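Local atomic coordinates of penicillin binding protein 2X (Streptococcus thermophilus, PDB entry 5U47), a protein that probably acts as a penicillin-sensitive transpeptidase, forming peptide cross-links between adjacent glycan strands of cell-wall peptidoglycan during septum synthesis. Residues 615-626 against 639-649; 223-233 against 561-572. The protein carries 1 engineered substitution. All blocks are in the same frame, centred on the assembly; numbering follows the deposited sequence.

Contact 1. Residues 615-626 against 639-649; sequences HPIVLGVGNKIE and NEQILIMTNEF
T646 faces the turn 620-624 with one polar and one apolar branch. Its CB lies 3.5 Å from L619 O. OG1 stands between the backbone N and the carbonyl carbon (chi1 70°), donating to L619 O at 2.9 Å and accepting from G622 N at 3.1 Å. CG2 lies against L619 O at 3.3 Å and reaches on to V618 CG1 at 3.7 Å. Because T646 N also donates to L619 O, that carbonyl is held by two bonds. These residues belong to a PASTA domain, in which strand 641-646 is the middle of three: 615-619 runs parallel to it, 625-628 antiparallel, and helix 602-611 covers the face carrying P616 and I644. I644 CG2 packs on I625 CG1 at 3.5 Å. G620, at a positive phi, brings its CA against E648 O, a place for a residue without a side chain. Just before it, L619 CB makes a CH-pi contact over the F649 ring, 3.7 Å from its centroid and 7° off the normal. At the far end N639 CA covers a face of the H615 ring, while a water joins H615 NE2 to N639 OD1, which also accepts from K453 N.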
loop_
_atom_site.group_PDB
_atom_site.type_symbol
_atom_site.label_atom_id
_atom_site.label_comp_id
_atom_site.label_asym_id
_atom_site.label_seq_id
_atom_site.Cartn_x
_atom_site.Cartn_y
_atom_site.Cartn_z
ATOM N N HIS A 615 -14.103 -1.030 8.965
ATOM C CA HIS A 615 -14.335 0.052 7.984
ATOM C C HIS A 615 -14.800 1.293 8.747
ATOM O O HIS A 615 -16.004 1.521 8.900
ATOM C CB HIS A 615 -15.391 -0.330 6.930
ATOM C CG HIS A 615 -14.977 -1.444 6.017
ATOM N ND1 HIS A 615 -15.849 -2.015 5.116
ATOM C CD2 HIS A 615 -13.810 -2.125 5.899
ATOM C CE1 HIS A 615 -15.218 -2.959 4.440
ATOM N NE2 HIS A 615 -13.981 -3.048 4.898
ATOM N N PRO A 616 -13.844 2.092 9.248
ATOM C CA PRO A 616 -14.206 3.256 10.017
ATOM C C PRO A 616 -14.602 4.442 9.153
ATOM O O PRO A 616 -14.150 4.564 8.018
ATOM C CB PRO A 616 -12.908 3.583 10.753
ATOM C CG PRO A 616 -11.844 3.180 9.811
ATOM C CD PRO A 616 -12.382 1.975 9.089
ATOM N N ILE A 617 -15.471 5.285 9.693
ATOM C CA ILE A 617 -15.870 6.536 9.053
ATOM C C ILE A 617 -15.527 7.625 10.077
ATOM O O ILE A 617 -16.092 7.636 11.191
ATOM C CB ILE A 617 -17.378 6.604 8.769
ATOM C CG1 ILE A 617 -17.795 5.481 7.810
ATOM C CG2 ILE A 617 -17.723 7.969 8.207
ATOM C CD1 ILE A 617 -19.294 5.281 7.715
ATOM N N VAL A 618 -14.603 8.508 9.707
ATOM C CA VAL A 618 -14.150 9.578 10.587
ATOM C C VAL A 618 -15.021 10.791 10.301
ATOM O O VAL A 618 -15.097 11.237 9.145
ATOM C CB VAL A 618 -12.661 9.881 10.368
ATOM C CG1 VAL A 618 -12.201 11.092 11.174
ATOM C CG2 VAL A 618 -11.826 8.656 10.750
ATOM N N LEU A 619 -15.707 11.288 11.339
ATOM C CA LEU A 619 -16.595 12.436 11.198
ATOM C C LEU A 619 -15.916 13.707 11.671
ATOM O O LEU A 619 -15.579 13.845 12.863
ATOM C CB LEU A 619 -17.883 12.240 11.999
ATOM C CG LEU A 619 -18.705 10.987 11.698
ATOM C CD1 LEU A 619 -19.848 10.860 12.681
ATOM C CD2 LEU A 619 -19.227 11.003 10.269
ATOM N N GLY A 620 -15.717 14.643 10.747
ATOM C CA GLY A 620 -15.121 15.918 11.111
ATOM C C GLY A 620 -13.618 15.987 10.933
ATOM O O GLY A 620 -13.007 15.078 10.398
ATOM N N VAL A 621 -13.033 17.075 11.434
ATOM C CA VAL A 621 -11.617 17.377 11.230
ATOM C C VAL A 621 -10.780 17.555 12.484
ATOM O O VAL A 621 -9.620 17.915 12.382
ATOM C CB VAL A 621 -11.485 18.663 10.385
ATOM C CG1 VAL A 621 -12.097 18.440 9.014
ATOM C CG2 VAL A 621 -12.150 19.858 11.075
ATOM N N GLY A 622 -11.370 17.327 13.658
ATOM C CA GLY A 622 -10.642 17.473 14.921
ATOM C C GLY A 622 -9.555 16.427 15.112
ATOM O O GLY A 622 -9.613 15.336 14.522
ATOM N N ASN A 623 -8.566 16.757 15.945
ATOM C CA ASN A 623 -7.462 15.845 16.223
ATOM C C ASN A 623 -7.701 14.890 17.412
ATOM O O ASN A 623 -6.784 14.198 17.826
ATOM C CB ASN A 623 -6.135 16.601 16.395
ATOM C CG ASN A 623 -6.131 17.543 17.574
ATOM O OD1 ASN A 623 -7.105 17.648 18.308
ATOM N ND2 ASN A 623 -5.019 18.231 17.765
ATOM N N LYS A 624 -8.924 14.828 17.929
ATOM C CA LYS A 624 -9.225 13.936 19.053
ATOM C C LYS A 624 -10.506 13.179 18.800
ATOM O O LYS A 624 -11.466 13.742 18.269
ATOM C CB LYS A 624 -9.449 14.714 20.357
ATOM C CG LYS A 624 -8.346 15.665 20.805
ATOM C CD LYS A 624 -7.056 14.951 21.150
ATOM C CE LYS A 624 -6.012 15.945 21.652
ATOM N NZ LYS A 624 -4.667 15.321 21.780
ATOM N N ILE A 625 -10.528 11.915 19.222
ATOM C CA ILE A 625 -11.751 11.122 19.177
ATOM C C ILE A 625 -12.645 11.513 20.373
ATOM O O ILE A 625 -12.218 11.405 21.528
ATOM C CB ILE A 625 -11.438 9.622 19.218
ATOM C CG1 ILE A 625 -10.770 9.241 17.905
ATOM C CG2 ILE A 625 -12.711 8.807 19.453
ATOM C CD1 ILE A 625 -10.354 7.789 17.802
ATOM N N GLU A 626 -13.867 11.956 20.083
ATOM C CA GLU A 626 -14.832 12.334 21.108
ATOM C C GLU A 626 -15.849 11.215 21.366
ATOM O O GLU A 626 -16.194 10.948 22.517
ATOM C CB GLU A 626 -15.537 13.624 20.713
ATOM C CG GLU A 626 -16.525 14.125 21.741
ATOM C CD GLU A 626 -17.124 15.462 21.355
ATOM O OE1 GLU A 626 -16.374 16.350 20.888
ATOM O OE2 GLU A 626 -18.349 15.625 21.524
ATOM N N ASN A 639 -15.029 -6.144 8.330
ATOM C CA ASN A 639 -15.768 -5.262 7.421
ATOM C C ASN A 639 -16.898 -4.481 8.062
ATOM O O ASN A 639 -17.637 -3.815 7.359
ATOM C CB ASN A 639 -16.270 -6.059 6.213
ATOM C CG ASN A 639 -15.157 -6.865 5.595
ATOM O OD1 ASN A 639 -14.114 -6.302 5.255
ATOM N ND2 ASN A 639 -15.335 -8.193 5.502
ATOM N N GLU A 640 -17.028 -4.546 9.385
ATOM C CA GLU A 640 -18.067 -3.801 10.037
ATOM C C GLU A 640 -17.748 -2.285 9.945
ATOM O O GLU A 640 -16.622 -1.860 10.122
ATOM C CB GLU A 640 -18.228 -4.260 11.486
ATOM C CG GLU A 640 -19.282 -3.494 12.264
ATOM C CD GLU A 640 -19.583 -4.113 13.618
ATOM O OE1 GLU A 640 -19.225 -5.293 13.840
ATOM O OE2 GLU A 640 -20.188 -3.417 14.447
ATOM N N GLN A 641 -18.776 -1.507 9.635
ATOM C CA GLN A 641 -18.658 -0.075 9.487
ATOM C C GLN A 641 -18.964 0.589 10.820
ATOM O O GLN A 641 -20.011 0.345 11.405
ATOM C CB GLN A 641 -19.656 0.391 8.444
ATOM C CG GLN A 641 -19.566 1.855 8.049
ATOM C CD GLN A 641 -20.744 2.229 7.171
ATOM O OE1 GLN A 641 -21.847 2.464 7.671
ATOM N NE2 GLN A 641 -20.527 2.243 5.851
ATOM N N ILE A 642 -18.064 1.445 11.286
ATOM C CA ILE A 642 -18.265 2.145 12.546
ATOM C C ILE A 642 -18.014 3.635 12.363
ATOM O O ILE A 642 -17.330 4.046 11.412
ATOM C CB ILE A 642 -17.358 1.587 13.672
ATOM C CG1 ILE A 642 -15.884 1.924 13.425
ATOM C CG2 ILE A 642 -17.592 0.082 13.846
ATOM C CD1 ILE A 642 -15.013 1.725 14.643
ATOM N N LEU A 643 -18.567 4.435 13.272
ATOM C CA LEU A 643 -18.380 5.884 13.241
ATOM C C LEU A 643 -17.410 6.326 14.327
ATOM O O LEU A 643 -17.501 5.860 15.459
ATOM C CB LEU A 643 -19.681 6.609 13.490
ATOM C CG LEU A 643 -20.863 6.370 12.569
ATOM C CD1 LEU A 643 -22.034 7.203 13.077
ATOM C CD2 LEU A 643 -20.507 6.717 11.129
ATOM N N ILE A 644 -16.499 7.220 13.967
ATOM C CA ILE A 644 -15.552 7.841 14.892
ATOM C C ILE A 644 -15.850 9.329 14.770
ATOM O O ILE A 644 -15.562 9.943 13.732
ATOM C CB ILE A 644 -14.085 7.557 14.515
ATOM C CG1 ILE A 644 -13.769 6.066 14.614
ATOM C CG2 ILE A 644 -13.121 8.327 15.416
ATOM C CD1 ILE A 644 -12.404 5.710 14.045
ATOM N N MET A 645 -16.466 9.910 15.798
ATOM C CA MET A 645 -16.763 11.346 15.767
ATOM C C MET A 645 -15.623 12.100 16.418
ATOM O O MET A 645 -15.321 11.871 17.578
ATOM C CB MET A 645 -18.060 11.682 16.483
ATOM C CG MET A 645 -18.549 13.115 16.227
ATOM S SD MET A 645 -20.049 13.470 17.159
ATOM C CE MET A 645 -19.376 13.720 18.796
ATOM N N THR A 646 -15.006 13.009 15.671
ATOM C CA THR A 646 -13.896 13.783 16.211
ATOM C C THR A 646 -14.448 14.951 17.002
ATOM O O THR A 646 -15.658 15.200 16.996
ATOM C CB THR A 646 -12.986 14.347 15.112
ATOM O OG1 THR A 646 -13.679 15.382 14.400
ATOM C CG2 THR A 646 -12.552 13.246 14.162
ATOM N N ASN A 647 -13.550 15.690 17.647
ATOM C CA ASN A 647 -13.959 16.841 18.445
ATOM C C ASN A 647 -14.267 18.105 17.621
ATOM O O ASN A 647 -14.614 19.121 18.194
ATOM C CB ASN A 647 -12.951 17.148 19.565
ATOM C CG ASN A 647 -11.593 17.559 19.050
ATOM O OD1 ASN A 647 -11.150 17.131 17.981
ATOM N ND2 ASN A 647 -10.898 18.350 19.840
ATOM N N GLU A 648 -14.135 18.050 16.296
ATOM C CA GLU A 648 -14.505 19.199 15.451
ATOM C C GLU A 648 -15.299 18.689 14.255
ATOM O O GLU A 648 -14.736 18.316 13.226
ATOM C CB GLU A 648 -13.292 20.008 15.016
ATOM C CG GLU A 648 -13.694 21.249 14.234
ATOM C CD GLU A 648 -12.529 22.145 13.882
ATOM O OE1 GLU A 648 -11.371 21.765 14.164
ATOM O OE2 GLU A 648 -12.783 23.229 13.309
ATOM N N PHE A 649 -16.616 18.707 14.406
ATOM C CA PHE A 649 -17.537 18.140 13.420
ATOM C C PHE A 649 -18.733 19.074 13.262
ATOM O O PHE A 649 -19.608 19.120 14.129
ATOM C CB PHE A 649 -17.932 16.722 13.892
ATOM C CG PHE A 649 -18.958 16.028 13.028
ATOM C CD1 PHE A 649 -18.822 15.986 11.648
ATOM C CD2 PHE A 649 -20.020 15.355 13.612
ATOM C CE1 PHE A 649 -19.754 15.327 10.858
ATOM C CE2 PHE A 649 -20.953 14.685 12.828
ATOM C CZ PHE A 649 -20.820 14.671 11.450
HETATM O O HOH W 1 -11.769 -4.777 4.907
HETATM O O HOH W 2 -17.626 16.824 17.957
#

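Contact 2. Residues 223-233 against 561-572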
loop_
_atom_site.group_PDB
_atom_site.type_symbol
_atom_site.label_atom_id
_atom_site.label_comp_id
_atom_site.label_asym_id
_atom_site.label_seq_id
_atom_site.Cartn_x
_atom_site.Cartn_y
_atom_site.Cartn_z
ATOM N N SER A 223 -1.341 -10.186 -6.575
ATOM C CA SER A 223 -1.292 -11.385 -7.380
ATOM C C SER A 223 0.157 -11.549 -7.774
ATOM O O SER A 223 0.666 -10.758 -8.592
ATOM C CB SER A 223 -2.128 -11.199 -8.629
ATOM O OG SER A 223 -1.901 -12.245 -9.558
ATOM N N ALA A 224 0.843 -12.533 -7.192
ATOM C CA ALA A 224 2.254 -12.740 -7.542
ATOM C C ALA A 224 2.530 -12.866 -9.040
ATOM O O ALA A 224 3.478 -12.234 -9.529
ATOM C CB ALA A 224 2.877 -13.893 -6.751
ATOM N N PRO A 225 1.707 -13.648 -9.789
ATOM C CA PRO A 225 1.938 -13.743 -11.238
ATOM C C PRO A 225 1.853 -12.395 -11.947
ATOM O O PRO A 225 2.711 -12.060 -12.779
ATOM C CB PRO A 225 0.800 -14.669 -11.729
ATOM C CG PRO A 225 0.391 -15.456 -10.522
ATOM C CD PRO A 225 0.668 -14.588 -9.332
ATOM N N LEU A 226 0.824 -11.615 -11.620
ATOM C CA LEU A 226 0.654 -10.309 -12.243
ATOM C C LEU A 226 1.783 -9.380 -11.829
ATOM O O LEU A 226 2.328 -8.648 -12.660
ATOM C CB LEU A 226 -0.682 -9.679 -11.854
ATOM C CG LEU A 226 -0.990 -8.348 -12.541
ATOM C CD1 LEU A 226 -1.101 -8.564 -14.038
ATOM C CD2 LEU A 226 -2.267 -7.739 -11.992
ATOM N N GLN A 227 2.112 -9.398 -10.544
ATOM C CA GLN A 227 3.190 -8.551 -10.014
ATOM C C GLN A 227 4.518 -8.850 -10.711
ATOM O O GLN A 227 5.232 -7.929 -11.082
ATOM C CB GLN A 227 3.339 -8.751 -8.518
ATOM C CG GLN A 227 4.429 -7.896 -7.866
ATOM C CD GLN A 227 4.031 -6.428 -7.691
ATOM O OE1 GLN A 227 2.910 -6.117 -7.264
ATOM N NE2 GLN A 227 4.965 -5.533 -7.947
ATOM N N THR A 228 4.840 -10.138 -10.871
ATOM C CA THR A 228 6.084 -10.579 -11.537
ATOM C C THR A 228 6.136 -10.043 -12.951
ATOM O O THR A 228 7.151 -9.513 -13.395
ATOM C CB THR A 228 6.217 -12.130 -11.497
ATOM O OG1 THR A 228 6.289 -12.540 -10.130
ATOM C CG2 THR A 228 7.472 -12.630 -12.210
ATOM N N PHE A 229 5.008 -10.120 -13.630
ATOM C CA PHE A 229 4.893 -9.632 -14.987
ATOM C C PHE A 229 5.044 -8.111 -15.033
ATOM O O PHE A 229 5.724 -7.587 -15.914
ATOM C CB PHE A 229 3.550 -10.082 -15.555
ATOM C CG PHE A 229 3.402 -9.861 -17.001
ATOM C CD1 PHE A 229 3.793 -10.831 -17.903
ATOM C CD2 PHE A 229 2.842 -8.695 -17.472
ATOM C CE1 PHE A 229 3.647 -10.627 -19.259
ATOM C CE2 PHE A 229 2.696 -8.480 -18.814
ATOM C CZ PHE A 229 3.103 -9.442 -19.718
ATOM N N LEU A 230 4.434 -7.403 -14.070
ATOM C CA LEU A 230 4.557 -5.947 -14.001
ATOM C C LEU A 230 6.019 -5.490 -13.821
ATOM O O LEU A 230 6.442 -4.492 -14.432
ATOM C CB LEU A 230 3.711 -5.375 -12.846
ATOM C CG LEU A 230 3.846 -3.880 -12.585
ATOM C CD1 LEU A 230 3.429 -3.081 -13.794
ATOM C CD2 LEU A 230 3.034 -3.460 -11.377
ATOM N N GLU A 231 6.767 -6.191 -12.964
ATOM C CA GLU A 231 8.183 -5.846 -12.690
ATOM C C GLU A 231 9.009 -5.899 -13.979
ATOM O O GLU A 231 9.792 -5.006 -14.263
ATOM C CB GLU A 231 8.806 -6.779 -11.626
ATOM C CG GLU A 231 8.162 -6.742 -10.229
ATOM C CD GLU A 231 8.508 -5.525 -9.352
ATOM O OE1 GLU A 231 9.579 -4.924 -9.547
ATOM O OE2 GLU A 231 7.715 -5.191 -8.418
ATOM N N THR A 232 8.818 -6.951 -14.756
ATOM C CA THR A 232 9.510 -7.105 -16.028
ATOM C C THR A 232 9.170 -5.966 -16.986
ATOM O O THR A 232 10.070 -5.366 -17.573
ATOM C CB THR A 232 9.136 -8.436 -16.689
ATOM O OG1 THR A 232 9.404 -9.504 -15.782
ATOM C CG2 THR A 232 9.886 -8.636 -17.990
ATOM N N GLN A 233 7.888 -5.654 -17.140
ATOM C CA GLN A 233 7.496 -4.573 -18.056
ATOM C C GLN A 233 7.912 -3.204 -17.569
ATOM O O GLN A 233 8.218 -2.349 -18.388
ATOM C CB GLN A 233 5.998 -4.593 -18.373
ATOM C CG GLN A 233 5.570 -5.877 -19.013
ATOM C CD GLN A 233 6.394 -6.187 -20.241
ATOM O OE1 GLN A 233 7.014 -7.216 -20.292
ATOM N NE2 GLN A 233 6.460 -5.241 -21.208
ATOM N N VAL A 561 4.139 -0.761 -20.889
ATOM C CA VAL A 561 3.753 -1.187 -19.548
ATOM C C VAL A 561 2.242 -1.434 -19.399
ATOM O O VAL A 561 1.851 -2.448 -18.849
ATOM C CB VAL A 561 4.351 -0.223 -18.479
ATOM C CG1 VAL A 561 3.826 1.184 -18.626
ATOM C CG2 VAL A 561 4.080 -0.733 -17.078
ATOM N N VAL A 562 1.395 -0.568 -19.945
ATOM C CA VAL A 562 -0.040 -0.737 -19.785
ATOM C C VAL A 562 -0.615 -1.926 -20.574
ATOM O O VAL A 562 -1.263 -2.790 -19.991
ATOM C CB VAL A 562 -0.811 0.552 -20.149
ATOM C CG1 VAL A 562 -2.313 0.370 -19.939
ATOM C CG2 VAL A 562 -0.301 1.721 -19.325
ATOM N N ASN A 563 -0.334 -1.998 -21.870
ATOM C CA ASN A 563 -0.942 -3.034 -22.730
ATOM C C ASN A 563 -0.731 -4.474 -22.261
ATOM O O ASN A 563 -1.707 -5.191 -22.058
ATOM C CB ASN A 563 -0.504 -2.893 -24.230
ATOM C CG ASN A 563 -0.838 -1.529 -24.825
ATOM O OD1 ASN A 563 -0.997 -0.558 -24.105
ATOM N ND2 ASN A 563 -0.926 -1.456 -26.150
ATOM N N PRO A 564 0.532 -4.906 -22.096
ATOM C CA PRO A 564 0.706 -6.309 -21.713
ATOM C C PRO A 564 0.238 -6.636 -20.288
ATOM O O PRO A 564 -0.215 -7.746 -20.037
ATOM C CB PRO A 564 2.200 -6.551 -21.917
ATOM C CG PRO A 564 2.836 -5.211 -21.896
ATOM C CD PRO A 564 1.818 -4.211 -22.293
ATOM N N VAL A 565 0.327 -5.680 -19.370
ATOM C CA VAL A 565 -0.085 -5.921 -17.979
ATOM C C VAL A 565 -1.595 -6.057 -17.896
ATOM O O VAL A 565 -2.091 -7.011 -17.294
ATOM C CB VAL A 565 0.464 -4.835 -17.036
ATOM C CG1 VAL A 565 -0.109 -5.004 -15.605
ATOM C CG2 VAL A 565 1.987 -4.922 -17.024
ATOM N N LEU A 566 -2.338 -5.144 -18.518
ATOM C CA LEU A 566 -3.805 -5.276 -18.537
ATOM C C LEU A 566 -4.277 -6.507 -19.302
ATOM O O LEU A 566 -5.291 -7.103 -18.929
ATOM C CB LEU A 566 -4.492 -4.016 -19.076
ATOM C CG LEU A 566 -4.446 -2.833 -18.133
ATOM C CD1 LEU A 566 -5.160 -1.655 -18.742
ATOM C CD2 LEU A 566 -5.059 -3.181 -16.777
ATOM N N GLU A 567 -3.568 -6.889 -20.366
ATOM C CA GLU A 567 -3.915 -8.109 -21.098
ATOM C C GLU A 567 -3.658 -9.332 -20.209
ATOM O O GLU A 567 -4.450 -10.277 -20.204
ATOM C CB GLU A 567 -3.171 -8.223 -22.438
ATOM C CG GLU A 567 -3.788 -7.337 -23.509
ATOM C CD GLU A 567 -3.147 -7.473 -24.871
ATOM O OE1 GLU A 567 -2.014 -8.002 -24.976
ATOM O OE2 GLU A 567 -3.800 -7.056 -25.851
ATOM N N GLU A 568 -2.563 -9.296 -19.446
ATOM C CA GLU A 568 -2.256 -10.395 -18.533
ATOM C C GLU A 568 -3.344 -10.477 -17.471
ATOM O O GLU A 568 -3.808 -11.561 -17.160
ATOM C CB GLU A 568 -0.889 -10.210 -17.864
ATOM C CG GLU A 568 -0.404 -11.442 -17.086
ATOM C CD GLU A 568 -0.097 -12.652 -17.971
ATOM O OE1 GLU A 568 0.010 -12.504 -19.218
ATOM O OE2 GLU A 568 0.044 -13.763 -17.414
ATOM N N ALA A 569 -3.762 -9.325 -16.938
ATOM C CA ALA A 569 -4.807 -9.289 -15.915
ATOM C C ALA A 569 -6.107 -9.894 -16.424
ATOM O O ALA A 569 -6.748 -10.705 -15.727
ATOM C CB ALA A 569 -5.059 -7.869 -15.437
ATOM N N MET A 570 -6.503 -9.476 -17.629
ATOM C CA MET A 570 -7.718 -10.009 -18.251
ATOM C C MET A 570 -7.606 -11.517 -18.524
ATOM O O MET A 570 -8.573 -12.248 -18.331
ATOM C CB MET A 570 -8.056 -9.260 -19.544
ATOM C CG MET A 570 -8.505 -7.823 -19.343
ATOM S SD MET A 570 -10.074 -7.634 -18.462
ATOM C CE MET A 570 -11.238 -8.239 -19.669
ATOM N N SER A 571 -6.431 -11.989 -18.942
ATOM C CA SER A 571 -6.266 -13.408 -19.243
ATOM C C SER A 571 -6.338 -14.304 -17.990
ATOM O O SER A 571 -6.617 -15.494 -18.117
ATOM C CB SER A 571 -4.937 -13.673 -19.961
ATOM O OG SER A 571 -3.855 -13.515 -19.053
ATOM N N MET A 572 -6.100 -13.741 -16.800
ATOM C CA MET A 572 -6.084 -14.539 -15.563
ATOM C C MET A 572 -7.453 -14.992 -15.054
ATOM O O MET A 572 -7.580 -16.129 -14.575
ATOM C CB MET A 572 -5.287 -13.829 -14.474
ATOM C CG MET A 572 -3.799 -13.828 -14.794
ATOM S SD MET A 572 -2.787 -12.836 -13.682
ATOM C CE MET A 572 -2.854 -13.838 -12.199
#
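F229 and E568 both carry CG roughly opposite the backbone N (chi1 -170° in each), which sends the two side chains into the space between their helices. There E568 lays its chain across the phenyl ring: CB stands over one face, offset toward the rim, in a CH-pi contact 4.2 Å from the centroid. The carboxylate continues over the same ring, its plane 16° from that of the phenyl, so the flat end of the glutamate lies stacked over the same face as its CB. P564 CB meets the edge of the ring in its plane, 3.7 Å from F229 CE2, and P564 O lies 3.2 Å from the same carbon.

Helices 224-241 and 558-572 run antiparallel here, 167° between directions and 9.7 Å between axes, and pack against the five-stranded antiparallel sheet of the transpeptidase domain, whose family belongs to the beta-lactamase clan. Knobs-into-holes packing joins them: L226 enters the hole formed by V565, E568, A569 and M572, and V565 the one formed by L226, F229, L230 and Q233. The small A569 lets L226 CD1 settle 4.0 Å from A569 N. The two methyls of V565 divide the work, CG1 meeting L226 CD1 and CG2 meeting L230 CD1 at 4.0 Å. L230 and V565 also rest on M543 of strand 541-548, where branched apolar side chains fill the layer between helices and sheet.

Q233 crosses P564 at a slant, its NE2 3.7 Å from P564 CG, while that amide nitrogen is hydrogen-bonded to T560 O. At the opposite end flexible M572 brings CE to S223 OG at 3.2 Å and to P225 CB; the same S223 OG caps helix 224-241 by accepting weakly from L226 N.

In the fold
The two contacts belong to separate parts of one chain and do not touch: their centres are 38 Å apart, their nearest atoms about 18 Å, and they lie on opposite sides of the chain's centre. Contact 2 closes before contact 1 opens. In contact 2, two helices far apart in sequence are joined beside the transpeptidase sheet; in contact 1, neighbouring strands of a PASTA domain pair. The outer strand 503-510 of that sheet carries K505, which with S295, K298 and S354 fits the active-site pattern of penicillin-binding transpeptidases, S295 probably being the acylated serine. V562 and L566 link contact 2 to adjacent strand 526-534.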